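Local atomic coordinates of carboxylesterase YbfK (Bacillus subtilis, PDB entry 4CCY), a protein that hydrolyses carboxylic esters to an alcohol and a carboxylate, as a carboxylesterase of the alpha/beta hydrolase superfamily. Residues Trp110-Phe115 and Val136-Arg141. Residues are numbered along the deposited sequence; the frame is centred on the assembly and turned at random.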
loop_
_atom_site.group_PDB
_atom_site.type_symbol
_atom_site.label_atom_id
_atom_site.label_comp_id
_atom_site.label_asym_id
_atom_site.label_seq_id
_atom_site.Cartn_x
_atom_site.Cartn_y
_atom_site.Cartn_z
ATOM N N TRP A 110 14.409 2.129 4.523
ATOM C CA TRP A 110 13.564 3.287 4.219
ATOM C C TRP A 110 12.507 3.485 5.291
ATOM O O TRP A 110 12.355 4.582 5.808
ATOM C CB TRP A 110 12.897 3.133 2.843
ATOM C CG TRP A 110 11.801 4.152 2.585
ATOM C CD1 TRP A 110 11.917 5.538 2.571
ATOM C CD2 TRP A 110 10.384 3.889 2.314
ATOM N NE1 TRP A 110 10.709 6.134 2.300
ATOM C CE2 TRP A 110 9.744 5.202 2.153
ATOM C CE3 TRP A 110 9.609 2.743 2.188
ATOM C CZ2 TRP A 110 8.383 5.334 1.866
ATOM C CZ3 TRP A 110 8.234 2.892 1.922
ATOM C CH2 TRP A 110 7.641 4.156 1.764
ATOM N N MET A 111 11.791 2.413 5.640
ATOM C CA MET A 111 10.720 2.496 6.637
ATOM C C MET A 111 11.223 2.794 8.045
ATOM O O MET A 111 10.548 3.508 8.788
ATOM C CB MET A 111 9.829 1.244 6.621
ATOM C CG MET A 111 8.547 1.328 7.469
ATOM S SD MET A 111 7.430 2.753 7.211
ATOM C CE MET A 111 7.347 2.854 5.417
ATOM N N LYS A 112 12.387 2.244 8.417
ATOM C CA LYS A 112 13.023 2.593 9.696
ATOM C C LYS A 112 13.310 4.091 9.785
ATOM O O LYS A 112 13.048 4.700 10.818
ATOM C CB LYS A 112 14.314 1.800 9.939
ATOM C CG LYS A 112 14.104 0.361 10.373
ATOM C CD LYS A 112 15.434 -0.260 10.788
ATOM C CE LYS A 112 15.388 -1.769 10.640
ATOM N NZ LYS A 112 16.703 -2.358 11.009
ATOM N N ASP A 113 13.824 4.677 8.702
ATOM C CA ASP A 113 14.063 6.130 8.634
ATOM C C ASP A 113 12.759 6.919 8.793
ATOM O O ASP A 113 12.726 7.947 9.465
ATOM C CB ASP A 113 14.693 6.533 7.293
ATOM C CG ASP A 113 16.148 6.127 7.152
ATOM O OD1 ASP A 113 16.743 5.563 8.095
ATOM O OD2 ASP A 113 16.707 6.384 6.055
ATOM N N VAL A 114 11.695 6.455 8.135
ATOM C CA VAL A 114 10.380 7.095 8.275
ATOM C C VAL A 114 9.952 7.064 9.748
ATOM O O VAL A 114 9.654 8.099 10.323
ATOM C CB VAL A 114 9.304 6.473 7.350
ATOM C CG1 VAL A 114 7.927 7.031 7.665
ATOM C CG2 VAL A 114 9.637 6.720 5.881
ATOM N N PHE A 115 9.956 5.876 10.349
ATOM C CA PHE A 115 9.670 5.713 11.784
ATOM C C PHE A 115 10.510 6.672 12.632
ATOM O O PHE A 115 9.967 7.396 13.477
ATOM C CB PHE A 115 9.941 4.270 12.228
ATOM C CG PHE A 115 8.776 3.329 12.035
ATOM C CD1 PHE A 115 8.146 3.197 10.792
ATOM C CD2 PHE A 115 8.319 2.549 13.097
ATOM C CE1 PHE A 115 7.092 2.304 10.617
ATOM C CE2 PHE A 115 7.262 1.665 12.921
ATOM C CZ PHE A 115 6.658 1.535 11.683
ATOM N N VAL A 136 4.738 -6.846 4.885
ATOM C CA VAL A 136 5.213 -8.203 5.151
ATOM C C VAL A 136 6.736 -8.196 5.263
ATOM O O VAL A 136 7.296 -8.772 6.200
ATOM C CB VAL A 136 4.762 -9.210 4.082
ATOM C CG1 VAL A 136 5.274 -10.609 4.411
ATOM C CG2 VAL A 136 3.242 -9.207 3.962
ATOM N N ASN A 137 7.399 -7.522 4.328
ATOM C CA ASN A 137 8.856 -7.375 4.366
ATOM C C ASN A 137 9.349 -6.676 5.642
ATOM O O ASN A 137 10.321 -7.119 6.270
ATOM C CB ASN A 137 9.358 -6.622 3.126
ATOM C CG ASN A 137 10.871 -6.566 3.058
ATOM O OD1 ASN A 137 11.527 -7.599 2.876
ATOM N ND2 ASN A 137 11.440 -5.360 3.202
ATOM N N PHE A 138 8.668 -5.590 6.017
ATOM C CA PHE A 138 8.996 -4.848 7.246
ATOM C C PHE A 138 8.831 -5.663 8.538
ATOM O O PHE A 138 9.734 -5.683 9.374
ATOM C CB PHE A 138 8.216 -3.509 7.326
ATOM C CG PHE A 138 8.718 -2.584 8.412
ATOM C CD1 PHE A 138 9.985 -2.029 8.332
ATOM C CD2 PHE A 138 7.928 -2.294 9.531
ATOM C CE1 PHE A 138 10.463 -1.188 9.337
ATOM C CE2 PHE A 138 8.394 -1.456 10.534
ATOM C CZ PHE A 138 9.663 -0.897 10.434
ATOM N N LEU A 139 7.694 -6.337 8.713
ATOM C CA LEU A 139 7.467 -7.109 9.938
ATOM C C LEU A 139 8.447 -8.293 10.061
ATOM O O LEU A 139 8.761 -8.721 11.174
ATOM C CB LEU A 139 6.002 -7.571 10.059
ATOM C CG LEU A 139 5.449 -8.517 8.989
ATOM C CD1 LEU A 139 5.769 -9.966 9.310
ATOM C CD2 LEU A 139 3.952 -8.314 8.824
ATOM N N LEU A 140 8.928 -8.809 8.925
ATOM C CA LEU A 140 9.960 -9.849 8.921
ATOM C C LEU A 140 11.325 -9.295 9.304
ATOM O O LEU A 140 12.059 -9.913 10.071
ATOM C CB LEU A 140 10.069 -10.516 7.547
ATOM C CG LEU A 140 9.035 -11.557 7.119
ATOM C CD1 LEU A 140 9.189 -11.856 5.634
ATOM C CD2 LEU A 140 9.178 -12.838 7.931
ATOM N N ARG A 141 11.681 -8.143 8.748
ATOM C CA ARG A 141 13.017 -7.582 8.968
ATOM C C ARG A 141 13.094 -6.664 10.178
ATOM O O ARG A 141 14.179 -6.416 10.687
ATOM C CB ARG A 141 13.489 -6.804 7.742
ATOM C CG ARG A 141 13.903 -7.680 6.580
ATOM C CD ARG A 141 14.053 -6.850 5.319
ATOM N NE ARG A 141 14.359 -7.687 4.165
ATOM C CZ ARG A 141 15.580 -8.132 3.864
ATOM N NH1 ARG A 141 16.620 -7.826 4.628
ATOM N NH2 ARG A 141 15.755 -8.897 2.798
HETATM O O HOH W 1 15.480 -4.531 12.565
#
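Phe138 reaches from helix 130-141 to Met111, Lys112 and Phe115 of helix 104-118, a worked example of how one aromatic ring can join two helices of an alpha/beta hydrolase. Helix 130-141 follows the nucleophile elbow that carries Ser129, the probable catalytic serine, and the two segments run nearly at right angles (81°), their axes 11.3 Å apart at closest approach.

The apolar contacts centre on the Phe138 ring. Met111 CG sits over the middle of one face, 3.7 Å from the centroid, in a CH-pi contact. With CG anti to the backbone N (chi1 -171°), the Met111 chain then bends so that SD stands farther above the same face, a distant Met-aromatic contact. The Phe115 and Phe138 side chains approach each other from opposite directions, Phe115 CZ lying 3.6 Å from Phe138 CE2, with the ring planes inclined at 46°. Leu125 and Val146, from neighbouring strands of the central sheet, also touch Phe138. Replacing Phe138 by an alanine is likely to open a gap between the helices and leave Met111 and Phe115 without their shared partner.

The polar link runs through water: extended Lys112 donates from NZ to a water 2.9 Å away, which in turn donates to Arg141 O at 3.0 Å.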